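Side-chain contacts in putative secreted protein (Streptomyces coelicolor A3, PDB 2QF9), which is of unknown function but is probably secreted, and folds as a ferritin-like helical bundle that pairs with a second copy of itself: residues Y28-R31 and D32-D36; E113-Y116 and L117-T121; Y44-A47 and Q48-N52. One frame throughout, in Å; residues are numbered along the deposited sequence.

How the contacts relate
Contact 2 is the most buried of the three: residues 113-121 lie within helix 109-137 and turn mostly leucine, selenomethionine and tyrosine toward the neighbouring helices. Contacts 1 and 3 are only partly buried, and both reach the second subunit and share one 1,2-ethanediol molecule. Contact 1 is the turn leading from helix 8-31 to helix 37-63, rich in charges and water, whereas contact 3 lies on helix 37-63 itself and divides by side into greasy core, polar interface and solvent. All three meet through side chains: V30 packs on Y116, I46 on Y116 and M120, and R31 on Y44.

Contact 1: residues Y28-R31 and D32-D36; sequences YIVR and DRTDD. With EDO (1,2-ethanediol), chain D; EDO (1,2-ethanediol), chain C.
R33 folds back against residues 29-30 of helix 8-31, and its side chain can be followed atom by atom. R33 CB sits 3.7 Å from V30 O. R33 CG, anti to its own carbonyl carbon (chi1 -59°), is pressed to 3.2 Å from I29 O and also borders the I29 side chain. Bends at the next two torsions then carry CD off that carbonyl and lead the chain away from the helix, where NE hydrogen-bonds to L107 O and NH2 forms a salt bridge with D108. The backbone turns in three-residue steps: D32 N bonds to I29 O, and R33 N to V30 O at 3.0 Å. D32 is tied to Y28 by water. One water bridges Y28 O to OD1, weakly at the aspartate, and a second bridges it to OD2, weakly at the carbonyl; OD1 also pairs with R40 of the second subunit. In T34, OG1 is anti to the backbone N (chi1 -175°), which leaves CG2 3.4 Å from V30 O. T34 OG1 accepts D36 N at 3.0 Å, making an ST turn, and bonds to E113 as well. D36 is the N-cap of helix 37-63. Y28 holds O1 of a 1,2-ethanediol (chain C) at its OH, 2.6 Å away and in the ring plane, and meets Y44 of the second subunit edge-to-face. A leucine here has no hydroxyl or ring, and would probably leave that Y44 without its edge-to-face partner and the diol less firmly held. Around the turn, I29 faces helix 98-106, V30 fits between helices 37-63 and 109-137, and R31 lies against helix 37-63.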
ATOM      1  N   TYR A  28      -5.122  -4.477  -8.500  1.00  9.17           N
ATOM      2  CA  TYR A  28      -4.481  -3.809  -9.629  1.00 10.12           C
ATOM      3  C   TYR A  28      -4.943  -4.406 -10.957  1.00 10.23           C
ATOM      4  O   TYR A  28      -5.213  -3.670 -11.902  1.00 10.96           O
ATOM      5  CB  TYR A  28      -2.949  -3.894  -9.535  1.00  9.72           C
ATOM      6  CG  TYR A  28      -2.382  -2.709  -8.798  1.00 10.54           C
ATOM      7  CD1 TYR A  28      -2.119  -2.771  -7.417  1.00 10.04           C
ATOM      8  CD2 TYR A  28      -2.170  -1.493  -9.466  1.00 10.88           C
ATOM      9  CE1 TYR A  28      -1.615  -1.651  -6.732  1.00 12.32           C
ATOM     10  CE2 TYR A  28      -1.653  -0.358  -8.773  1.00 11.73           C
ATOM     11  CZ  TYR A  28      -1.404  -0.451  -7.418  1.00 11.53           C
ATOM     12  OH  TYR A  28      -0.908   0.646  -6.741  1.00 11.13           O
ATOM     13  N   ILE A  29      -5.041  -5.733 -11.012  1.00 10.25           N
ATOM     14  CA  ILE A  29      -5.408  -6.412 -12.251  1.00 10.15           C
ATOM     15  C   ILE A  29      -6.854  -6.077 -12.652  1.00 10.10           C
ATOM     16  O   ILE A  29      -7.102  -5.638 -13.792  1.00  9.52           O
ATOM     17  CB  ILE A  29      -5.200  -7.955 -12.167  1.00  9.74           C
ATOM     18  CG1 ILE A  29      -3.707  -8.306 -11.983  1.00  9.83           C
ATOM     19  CG2 ILE A  29      -5.740  -8.627 -13.437  1.00 10.65           C
ATOM     20  CD1 ILE A  29      -3.505  -9.767 -11.540  1.00 10.95           C
ATOM     21  N   VAL A  30      -7.795  -6.249 -11.723  1.00  9.72           N
ATOM     22  CA  VAL A  30      -9.202  -6.006 -12.065  1.00 10.84           C
ATOM     23  C   VAL A  30      -9.452  -4.547 -12.496  1.00 10.45           C
ATOM     24  O   VAL A  30     -10.261  -4.294 -13.377  1.00 11.40           O
ATOM     25  CB  VAL A  30     -10.196  -6.463 -10.967  1.00 10.63           C
ATOM     26  CG1 VAL A  30     -10.281  -5.458  -9.824  1.00  9.43           C
ATOM     27  CG2 VAL A  30     -11.599  -6.697 -11.592  1.00 10.67           C
ATOM     28  N   ARG A  31      -8.741  -3.599 -11.888  1.00 10.23           N
ATOM     29  CA  ARG A  31      -8.981  -2.199 -12.200  1.00 11.15           C
ATOM     30  C   ARG A  31      -8.584  -1.873 -13.640  1.00 12.07           C
ATOM     31  O   ARG A  31      -9.136  -0.946 -14.249  1.00 13.00           O
ATOM     32  CB  ARG A  31      -8.319  -1.268 -11.180  1.00 11.08           C
ATOM     33  CG  ARG A  31      -9.085  -1.220  -9.847  1.00 10.75           C
ATOM     34  CD  ARG A  31      -8.304  -0.414  -8.790  1.00 12.02           C
ATOM     35  NE  ARG A  31      -7.846   0.886  -9.294  1.00 17.30           N
ATOM     36  CZ  ARG A  31      -8.574   2.001  -9.303  1.00 17.27           C
ATOM     37  NH1 ARG A  31      -9.824   1.994  -8.858  1.00 15.27           N
ATOM     38  NH2 ARG A  31      -8.056   3.126  -9.778  1.00 18.49           N
ATOM     39  N   ASP A  32      -7.685  -2.679 -14.201  1.00 12.33           N
ATOM     40  CA  ASP A  32      -7.255  -2.501 -15.581  1.00 13.78           C
ATOM     41  C   ASP A  32      -8.139  -3.256 -16.595  1.00 14.40           C
ATOM     42  O   ASP A  32      -7.983  -3.083 -17.811  1.00 15.81           O
ATOM     43  CB  ASP A  32      -5.781  -2.897 -15.750  1.00 14.61           C
ATOM     44  CG  ASP A  32      -4.814  -1.770 -15.375  1.00 14.95           C
ATOM     45  OD1 ASP A  32      -5.243  -0.692 -14.918  1.00 17.64           O
ATOM     46  OD2 ASP A  32      -3.606  -1.981 -15.540  1.00 17.78           O
ATOM     47  N   ARG A  33      -9.073  -4.062 -16.093  1.00 13.44           N
ATOM     48  CA  ARG A  33      -9.869  -4.955 -16.958  1.00 13.80           C
ATOM     49  C   ARG A  33     -11.333  -4.535 -17.106  1.00 13.74           C
ATOM     50  O   ARG A  33     -12.077  -5.110 -17.926  1.00 15.03           O
ATOM     51  CB  ARG A  33      -9.840  -6.405 -16.435  1.00 13.29           C
ATOM     52  CG  ARG A  33      -8.476  -7.096 -16.318  1.00 14.81           C
ATOM     53  CD  ARG A  33      -7.596  -6.922 -17.544  1.00 16.70           C
ATOM     54  NE  ARG A  33      -8.173  -7.502 -18.753  1.00 17.71           N
ATOM     55  CZ  ARG A  33      -7.604  -7.465 -19.956  1.00 20.03           C
ATOM     56  NH1 ARG A  33      -6.418  -6.889 -20.126  1.00 21.54           N
ATOM     57  NH2 ARG A  33      -8.211  -8.024 -20.996  1.00 19.72           N
ATOM     58  N   THR A  34     -11.754  -3.579 -16.294  1.00 13.37           N
ATOM     59  CA  THR A  34     -13.119  -3.091 -16.332  1.00 13.44           C
ATOM     60  C   THR A  34     -13.220  -1.589 -16.091  1.00 14.15           C
ATOM     61  O   THR A  34     -12.341  -1.001 -15.448  1.00 13.87           O
ATOM     62  CB  THR A  34     -14.034  -3.869 -15.347  1.00 12.97           C
ATOM     63  OG1 THR A  34     -15.388  -3.427 -15.514  1.00 13.31           O
ATOM     64  CG2 THR A  34     -13.571  -3.661 -13.866  1.00 12.26           C
ATOM     65  N   ASP A  35     -14.302  -0.992 -16.603  1.00 14.21           N
ATOM     66  CA  ASP A  35     -14.629   0.403 -16.304  1.00 15.37           C
ATOM     67  C   ASP A  35     -15.633   0.527 -15.162  1.00 14.74           C
ATOM     68  O   ASP A  35     -16.006   1.633 -14.781  1.00 15.37           O
ATOM     69  CB  ASP A  35     -15.171   1.128 -17.552  1.00 15.94           C
ATOM     70  CG  ASP A  35     -14.101   1.385 -18.594  1.00 20.70           C
ATOM     71  OD1 ASP A  35     -12.933   1.639 -18.224  1.00 25.62           O
ATOM     72  OD2 ASP A  35     -14.443   1.335 -19.800  1.00 25.07           O
ATOM     73  N   ASP A  36     -16.068  -0.604 -14.607  1.00 13.73           N
ATOM     74  CA  ASP A  36     -17.145  -0.589 -13.621  1.00 13.37           C
ATOM     75  C   ASP A  36     -16.766   0.158 -12.340  1.00 13.73           C
ATOM     76  O   ASP A  36     -15.814  -0.222 -11.663  1.00 13.22           O
ATOM     77  CB  ASP A  36     -17.578  -1.996 -13.260  1.00 12.59           C
ATOM     78  CG  ASP A  36     -18.745  -1.996 -12.320  1.00 11.84           C
ATOM     79  OD1 ASP A  36     -19.861  -1.617 -12.762  1.00 14.54           O
ATOM     80  OD2 ASP A  36     -18.557  -2.337 -11.131  1.00 11.86           O
TER
HETATM   81  C1  EDO D   2     -21.307   1.611 -12.976  1.00 17.56           C
HETATM   82  O1  EDO D   2     -19.984   2.091 -13.327  1.00 17.20           O
HETATM   83  C2  EDO D   2     -21.479   1.357 -11.475  1.00 17.12           C
HETATM   84  O2  EDO D   2     -20.467   0.446 -11.010  1.00 14.67           O
HETATM   85  C1  EDO C   1      -0.705   1.038  -3.165  1.00 19.37           C
HETATM   86  O1  EDO C   1      -0.448   0.160  -4.250  1.00 15.86           O
HETATM   87  C2  EDO C   1      -1.851   0.454  -2.350  1.00 18.43           C
HETATM   88  O2  EDO C   1      -3.078   0.952  -2.858  1.00 15.94           O
HETATM   89  O   HOH W   1      -4.643  -1.001 -12.108  1.00 13.95           O
HETATM   90  O   HOH W   2      -2.792  -3.876 -13.289  1.00 32.03           O

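Contact 2: residues E113-Y116 and L117-T121; sequences EVYY and LQLMT
L117 lies one turn beyond E113 on helix 109-137, one of the four long helices of a bundle consistent with the ferritin clan. Its N bonds to E113 O, and L117 CG rests 3.2 Å from the same oxygen while the side chain packs on L42 of helix 37-63. Q118 runs extended alongside V114, pointing the same way, with NE2 3.7 Å from V114 CG1. Its amide plane is turned 72° from the Y115 ring, and NE2 goes on to bond K171 O. L119 approaches that same ring over one face: CG stands 4.0 Å above the plane, toward the rim, and L119 CD1 touches Y115 CE2 at 3.6 Å. K103 adds a cation-pi contact to Y115. M120, a selenomethionine, lies beside Y116, but it is modelled in two conformers, and the contact of its CE with the Y116 ring, which rests on one of them, is doubtful. The Y116 hydroxyl is taken by S27 of helix 8-31. At T121 the side chain turns back on its own helix: T121 OG1 donates to L117 O at 2.8 Å, from the opposite face of that carbonyl to the backbone N of the same threonine.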
ATOM      1  N   GLU A 113     -15.126  -8.615 -13.609  1.00 10.33           N
ATOM      2  CA  GLU A 113     -15.722  -8.229 -12.322  1.00  9.76           C
ATOM      3  C   GLU A 113     -16.159  -9.470 -11.535  1.00 10.48           C
ATOM      4  O   GLU A 113     -15.812  -9.641 -10.355  1.00  9.85           O
ATOM      5  CB  GLU A 113     -16.939  -7.317 -12.549  1.00 10.80           C
ATOM      6  CG  GLU A 113     -16.587  -5.964 -13.151  1.00 10.59           C
ATOM      7  CD  GLU A 113     -17.775  -5.336 -13.869  1.00 11.94           C
ATOM      8  OE1 GLU A 113     -18.886  -5.431 -13.327  1.00 13.72           O
ATOM      9  OE2 GLU A 113     -17.579  -4.763 -14.957  1.00 11.76           O
ATOM     10  N   VAL A 114     -16.906 -10.349 -12.204  1.00 10.21           N
ATOM     11  CA  VAL A 114     -17.420 -11.556 -11.547  1.00 10.06           C
ATOM     12  C   VAL A 114     -16.267 -12.419 -11.050  1.00  9.77           C
ATOM     13  O   VAL A 114     -16.267 -12.892  -9.906  1.00  9.32           O
ATOM     14  CB  VAL A 114     -18.336 -12.332 -12.526  1.00 10.22           C
ATOM     15  CG1 VAL A 114     -18.600 -13.768 -12.043  1.00 11.20           C
ATOM     16  CG2 VAL A 114     -19.664 -11.546 -12.702  1.00 10.38           C
ATOM     17  N   TYR A 115     -15.283 -12.618 -11.905  1.00 10.38           N
ATOM     18  CA  TYR A 115     -14.170 -13.519 -11.565  1.00 10.35           C
ATOM     19  C   TYR A 115     -13.368 -12.964 -10.390  1.00 10.15           C
ATOM     20  O   TYR A 115     -13.009 -13.707  -9.484  1.00  9.95           O
ATOM     21  CB  TYR A 115     -13.277 -13.769 -12.773  1.00 11.42           C
ATOM     22  CG  TYR A 115     -12.425 -15.017 -12.601  1.00 11.94           C
ATOM     23  CD1 TYR A 115     -13.030 -16.279 -12.520  1.00 15.63           C
ATOM     24  CD2 TYR A 115     -11.042 -14.944 -12.525  1.00 12.74           C
ATOM     25  CE1 TYR A 115     -12.263 -17.433 -12.360  1.00 17.21           C
ATOM     26  CE2 TYR A 115     -10.269 -16.083 -12.360  1.00 13.84           C
ATOM     27  CZ  TYR A 115     -10.882 -17.328 -12.281  1.00 16.66           C
ATOM     28  OH  TYR A 115     -10.139 -18.483 -12.112  1.00 17.39           O
ATOM     29  N   TYR A 116     -13.149 -11.649 -10.391  1.00  9.78           N
ATOM     30  CA  TYR A 116     -12.490 -10.948  -9.280  1.00  9.44           C
ATOM     31  C   TYR A 116     -13.279 -11.123  -7.981  1.00  9.67           C
ATOM     32  O   TYR A 116     -12.714 -11.454  -6.934  1.00 10.09           O
ATOM     33  CB  TYR A 116     -12.373  -9.460  -9.627  1.00  9.59           C
ATOM     34  CG  TYR A 116     -11.901  -8.603  -8.488  1.00  8.28           C
ATOM     35  CD1 TYR A 116     -10.544  -8.582  -8.111  1.00 10.12           C
ATOM     36  CD2 TYR A 116     -12.816  -7.820  -7.751  1.00  9.68           C
ATOM     37  CE1 TYR A 116     -10.105  -7.787  -7.056  1.00 10.25           C
ATOM     38  CE2 TYR A 116     -12.391  -7.029  -6.691  1.00  8.54           C
ATOM     39  CZ  TYR A 116     -11.039  -7.015  -6.337  1.00  9.67           C
ATOM     40  OH  TYR A 116     -10.613  -6.226  -5.309  1.00  9.93           O
ATOM     41  N   LEU A 117     -14.583 -10.879  -8.049  1.00  8.56           N
ATOM     42  CA  LEU A 117     -15.445 -11.035  -6.886  1.00  8.88           C
ATOM     43  C   LEU A 117     -15.439 -12.466  -6.343  1.00  9.69           C
ATOM     44  O   LEU A 117     -15.465 -12.670  -5.141  1.00  9.81           O
ATOM     45  CB  LEU A 117     -16.863 -10.560  -7.195  1.00  8.56           C
ATOM     46  CG  LEU A 117     -16.981  -9.046  -7.434  1.00  7.70           C
ATOM     47  CD1 LEU A 117     -18.297  -8.767  -8.138  1.00  9.01           C
ATOM     48  CD2 LEU A 117     -16.849  -8.236  -6.128  1.00  8.99           C
ATOM     49  N   GLN A 118     -15.390 -13.446  -7.238  1.00  9.58           N
ATOM     50  CA  GLN A 118     -15.337 -14.855  -6.815  1.00 10.29           C
ATOM     51  C   GLN A 118     -14.000 -15.182  -6.147  1.00 10.45           C
ATOM     52  O   GLN A 118     -13.973 -15.774  -5.054  1.00 10.56           O
ATOM     53  CB  GLN A 118     -15.566 -15.759  -8.013  1.00 10.48           C
ATOM     54  CG  GLN A 118     -17.027 -15.750  -8.476  1.00 10.94           C
ATOM     55  CD  GLN A 118     -17.204 -16.438  -9.827  1.00 14.41           C
ATOM     56  OE1 GLN A 118     -16.276 -16.517 -10.620  1.00 14.64           O
ATOM     57  NE2 GLN A 118     -18.414 -16.928 -10.089  1.00 14.08           N
ATOM     58  N   LEU A 119     -12.905 -14.781  -6.797  1.00 10.03           N
ATOM     59  CA  LEU A 119     -11.573 -14.992  -6.221  1.00  9.74           C
ATOM     60  C   LEU A 119     -11.406 -14.275  -4.882  1.00  9.48           C
ATOM     61  O   LEU A 119     -10.860 -14.839  -3.934  1.00  9.04           O
ATOM     62  CB  LEU A 119     -10.478 -14.528  -7.164  1.00  9.58           C
ATOM     63  CG  LEU A 119     -10.246 -15.315  -8.455  1.00  8.88           C
ATOM     64  CD1 LEU A 119      -9.176 -14.616  -9.298  1.00 11.13           C
ATOM     65  CD2 LEU A 119      -9.861 -16.796  -8.185  1.00 12.23           C
HETATM   66  N   MSE A 120     -11.887 -13.040  -4.790  1.00  9.25           N
HETATM   67  CA  MSE A 120     -11.686 -12.262  -3.574  0.70  9.36           C
HETATM   68  C   MSE A 120     -12.578 -12.800  -2.438  1.00  9.53           C
HETATM   69  O   MSE A 120     -12.197 -12.757  -1.268  1.00  9.73           O
HETATM   70  CB  MSE A 120     -11.929 -10.774  -3.838  0.70  9.10           C
HETATM   71  CG  MSE A 120     -11.531  -9.874  -2.684  0.70 11.93           C
HETATM   72 SE   MSE A 120      -9.607  -9.912  -2.255  0.70 14.72          SE
HETATM   73  CE  MSE A 120      -8.992  -8.669  -3.629  0.70 16.29           C
ATOM     74  N   THR A 121     -13.756 -13.315  -2.784  1.00  9.86           N
ATOM     75  CA  THR A 121     -14.609 -13.933  -1.773  1.00 10.68           C
ATOM     76  C   THR A 121     -13.859 -15.106  -1.106  1.00 10.99           C
ATOM     77  O   THR A 121     -13.761 -15.197   0.141  1.00 10.55           O
ATOM     78  CB  THR A 121     -15.996 -14.355  -2.356  1.00 10.53           C
ATOM     79  OG1 THR A 121     -16.745 -13.176  -2.673  1.00 10.98           O
ATOM     80  CG2 THR A 121     -16.788 -15.198  -1.353  1.00 12.61           C
TER

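Contact 3: residues Y44-A47 and Q48-N52; sequences YDIA and QTQAN. With EDO (1,2-ethanediol), chain C.
Y44 carries Q48 over one face of its ring, and this is a closely fitted part of the stretch. Q48 CG lies 3.9 Å from the ring centroid, 14° off the normal, a CH-pi contact. The glutamine reaches it because CG is anti to the carbonyl carbon (chi1 -72°), and the bend at chi2 turns the amide back, its plane 35° from the ring. Both ends of that amide are in use. Q48 NE2 donates to O2 of the 1,2-ethanediol at 2.6 Å, and OE1 accepts from Q21 of the second subunit, while the Y44 hydroxyl bonds to E25 of that subunit. A51 CB comes within 3.4 Å of the diol's C2 and packs on A51 of the second subunit. On a different face of the helix, I46 and Q50 point the same way into the bundle, Q50 NE2 lying 3.9 Å from I46 CG2, with H124 of helix 109-137 touching both residues. D45 and T49 make the loose side. Their side chains do not meet; T49 is exposed and turns its hydroxyl inward instead, OG1 donating to D45 O at 3.2 Å. T49 N reaches the same oxygen from the opposite face of the carbonyl plane, and D45 itself pairs with R41. The helix thus sets I46 and Q50 into the bundle, a mix of polar and alanine groups against the second subunit, and D45 and T49 on the looser side. Although the diol probably came from the crystallisation liquor, the amide and hydroxyls around it mark a polar patch in the dimer interface.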
ATOM      1  N   TYR A  44     -10.002  -0.628  -5.200  1.00 10.29           N
ATOM      2  CA  TYR A  44      -9.151   0.446  -4.669  1.00 10.81           C
ATOM      3  C   TYR A  44      -9.124   0.393  -3.132  1.00 11.34           C
ATOM      4  O   TYR A  44      -8.055   0.470  -2.524  1.00 11.06           O
ATOM      5  CB  TYR A  44      -9.665   1.803  -5.169  1.00 11.59           C
ATOM      6  CG  TYR A  44      -9.037   3.007  -4.525  1.00 12.81           C
ATOM      7  CD1 TYR A  44      -7.841   3.542  -5.012  1.00 16.41           C
ATOM      8  CD2 TYR A  44      -9.650   3.634  -3.437  1.00 14.88           C
ATOM      9  CE1 TYR A  44      -7.267   4.668  -4.421  1.00 17.07           C
ATOM     10  CE2 TYR A  44      -9.080   4.758  -2.836  1.00 16.28           C
ATOM     11  CZ  TYR A  44      -7.893   5.263  -3.344  1.00 16.46           C
ATOM     12  OH  TYR A  44      -7.328   6.383  -2.760  1.00 18.38           O
ATOM     13  N   ASP A  45     -10.301   0.271  -2.515  1.00 10.98           N
ATOM     14  CA  ASP A  45     -10.395   0.175  -1.049  1.00 11.46           C
ATOM     15  C   ASP A  45      -9.654  -1.035  -0.461  1.00 11.73           C
ATOM     16  O   ASP A  45      -8.920  -0.913   0.521  1.00 11.06           O
ATOM     17  CB  ASP A  45     -11.851   0.199  -0.589  1.00 11.93           C
ATOM     18  CG  ASP A  45     -12.511   1.579  -0.805  1.00 13.84           C
ATOM     19  OD1 ASP A  45     -11.798   2.591  -0.906  1.00 16.97           O
ATOM     20  OD2 ASP A  45     -13.747   1.647  -0.851  1.00 17.03           O
ATOM     21  N   ILE A  46      -9.827  -2.191  -1.084  1.00 10.85           N
ATOM     22  CA  ILE A  46      -9.092  -3.374  -0.655  1.00 11.03           C
ATOM     23  C   ILE A  46      -7.581  -3.186  -0.830  1.00 10.65           C
ATOM     24  O   ILE A  46      -6.809  -3.540   0.067  1.00 10.98           O
ATOM     25  CB  ILE A  46      -9.588  -4.636  -1.399  1.00 11.45           C
ATOM     26  CG1 ILE A  46     -11.009  -4.959  -0.928  1.00  9.95           C
ATOM     27  CG2 ILE A  46      -8.622  -5.841  -1.168  1.00 12.23           C
ATOM     28  CD1 ILE A  46     -11.684  -6.097  -1.709  1.00 10.72           C
ATOM     29  N   ALA A  47      -7.154  -2.673  -1.992  1.00 10.10           N
ATOM     30  CA  ALA A  47      -5.730  -2.415  -2.208  1.00  9.89           C
ATOM     31  C   ALA A  47      -5.162  -1.476  -1.132  1.00  9.92           C
ATOM     32  O   ALA A  47      -4.096  -1.728  -0.573  1.00  9.26           O
ATOM     33  CB  ALA A  47      -5.483  -1.825  -3.609  1.00 10.09           C
ATOM     34  N   GLN A  48      -5.880  -0.395  -0.862  1.00  9.77           N
ATOM     35  CA  GLN A  48      -5.414   0.608   0.100  1.00 10.73           C
ATOM     36  C   GLN A  48      -5.286   0.015   1.502  1.00 11.18           C
ATOM     37  O   GLN A  48      -4.253   0.196   2.174  1.00 11.33           O
ATOM     38  CB  GLN A  48      -6.319   1.842   0.077  1.00 10.89           C
ATOM     39  CG  GLN A  48      -6.131   2.689  -1.197  1.00 12.78           C
ATOM     40  CD  GLN A  48      -4.891   3.573  -1.108  1.00 17.97           C
ATOM     41  OE1 GLN A  48      -4.985   4.738  -0.737  1.00 24.77           O
ATOM     42  NE2 GLN A  48      -3.732   3.015  -1.411  1.00 18.99           N
ATOM     43  N   THR A  49      -6.324  -0.694   1.936  1.00 10.13           N
ATOM     44  CA  THR A  49      -6.353  -1.246   3.278  1.00 11.55           C
ATOM     45  C   THR A  49      -5.322  -2.349   3.437  1.00 11.00           C
ATOM     46  O   THR A  49      -4.551  -2.349   4.397  1.00 11.12           O
ATOM     47  CB  THR A  49      -7.773  -1.745   3.642  1.00 12.17           C
ATOM     48  OG1 THR A  49      -8.645  -0.613   3.657  1.00 14.12           O
ATOM     49  CG2 THR A  49      -7.805  -2.437   5.029  1.00 13.48           C
ATOM     50  N   GLN A  50      -5.280  -3.265   2.482  1.00 10.30           N
ATOM     51  CA  GLN A  50      -4.403  -4.428   2.605  1.00 10.18           C
ATOM     52  C   GLN A  50      -2.919  -4.068   2.414  1.00 10.14           C
ATOM     53  O   GLN A  50      -2.069  -4.580   3.137  1.00 10.12           O
ATOM     54  CB  GLN A  50      -4.870  -5.588   1.721  1.00 11.18           C
ATOM     55  CG  GLN A  50      -6.236  -6.145   2.230  1.00 11.66           C
ATOM     56  CD  GLN A  50      -6.496  -7.599   1.873  1.00 13.55           C
ATOM     57  OE1 GLN A  50      -5.584  -8.352   1.583  1.00 13.22           O
ATOM     58  NE2 GLN A  50      -7.755  -7.992   1.914  1.00 11.54           N
ATOM     59  N   ALA A  51      -2.613  -3.131   1.517  1.00  9.98           N
ATOM     60  CA  ALA A  51      -1.234  -2.661   1.403  1.00 10.04           C
ATOM     61  C   ALA A  51      -0.811  -1.993   2.703  1.00 10.00           C
ATOM     62  O   ALA A  51       0.324  -2.159   3.150  1.00 10.31           O
ATOM     63  CB  ALA A  51      -1.080  -1.675   0.231  1.00  9.74           C
ATOM     64  N   ASN A  52      -1.717  -1.215   3.295  1.00 10.16           N
ATOM     65  CA  ASN A  52      -1.389  -0.496   4.533  1.00 10.43           C
ATOM     66  C   ASN A  52      -1.129  -1.496   5.662  1.00 10.05           C
ATOM     67  O   ASN A  52      -0.100  -1.427   6.368  1.00  8.75           O
ATOM     68  CB  ASN A  52      -2.502   0.471   4.927  1.00 11.09           C
ATOM     69  CG  ASN A  52      -2.143   1.287   6.149  1.00 12.24           C
ATOM     70  OD1 ASN A  52      -1.139   2.014   6.151  1.00 16.06           O
ATOM     71  ND2 ASN A  52      -2.940   1.167   7.193  1.00 15.59           N
TER
HETATM   72  C1  EDO C   1      -0.705   1.038  -3.165  1.00 19.37           C
HETATM   73  O1  EDO C   1      -0.448   0.160  -4.250  1.00 15.86           O
HETATM   74  C2  EDO C   1      -1.851   0.454  -2.350  1.00 18.43           C
HETATM   75  O2  EDO C   1      -3.078   0.952  -2.858  1.00 15.94           O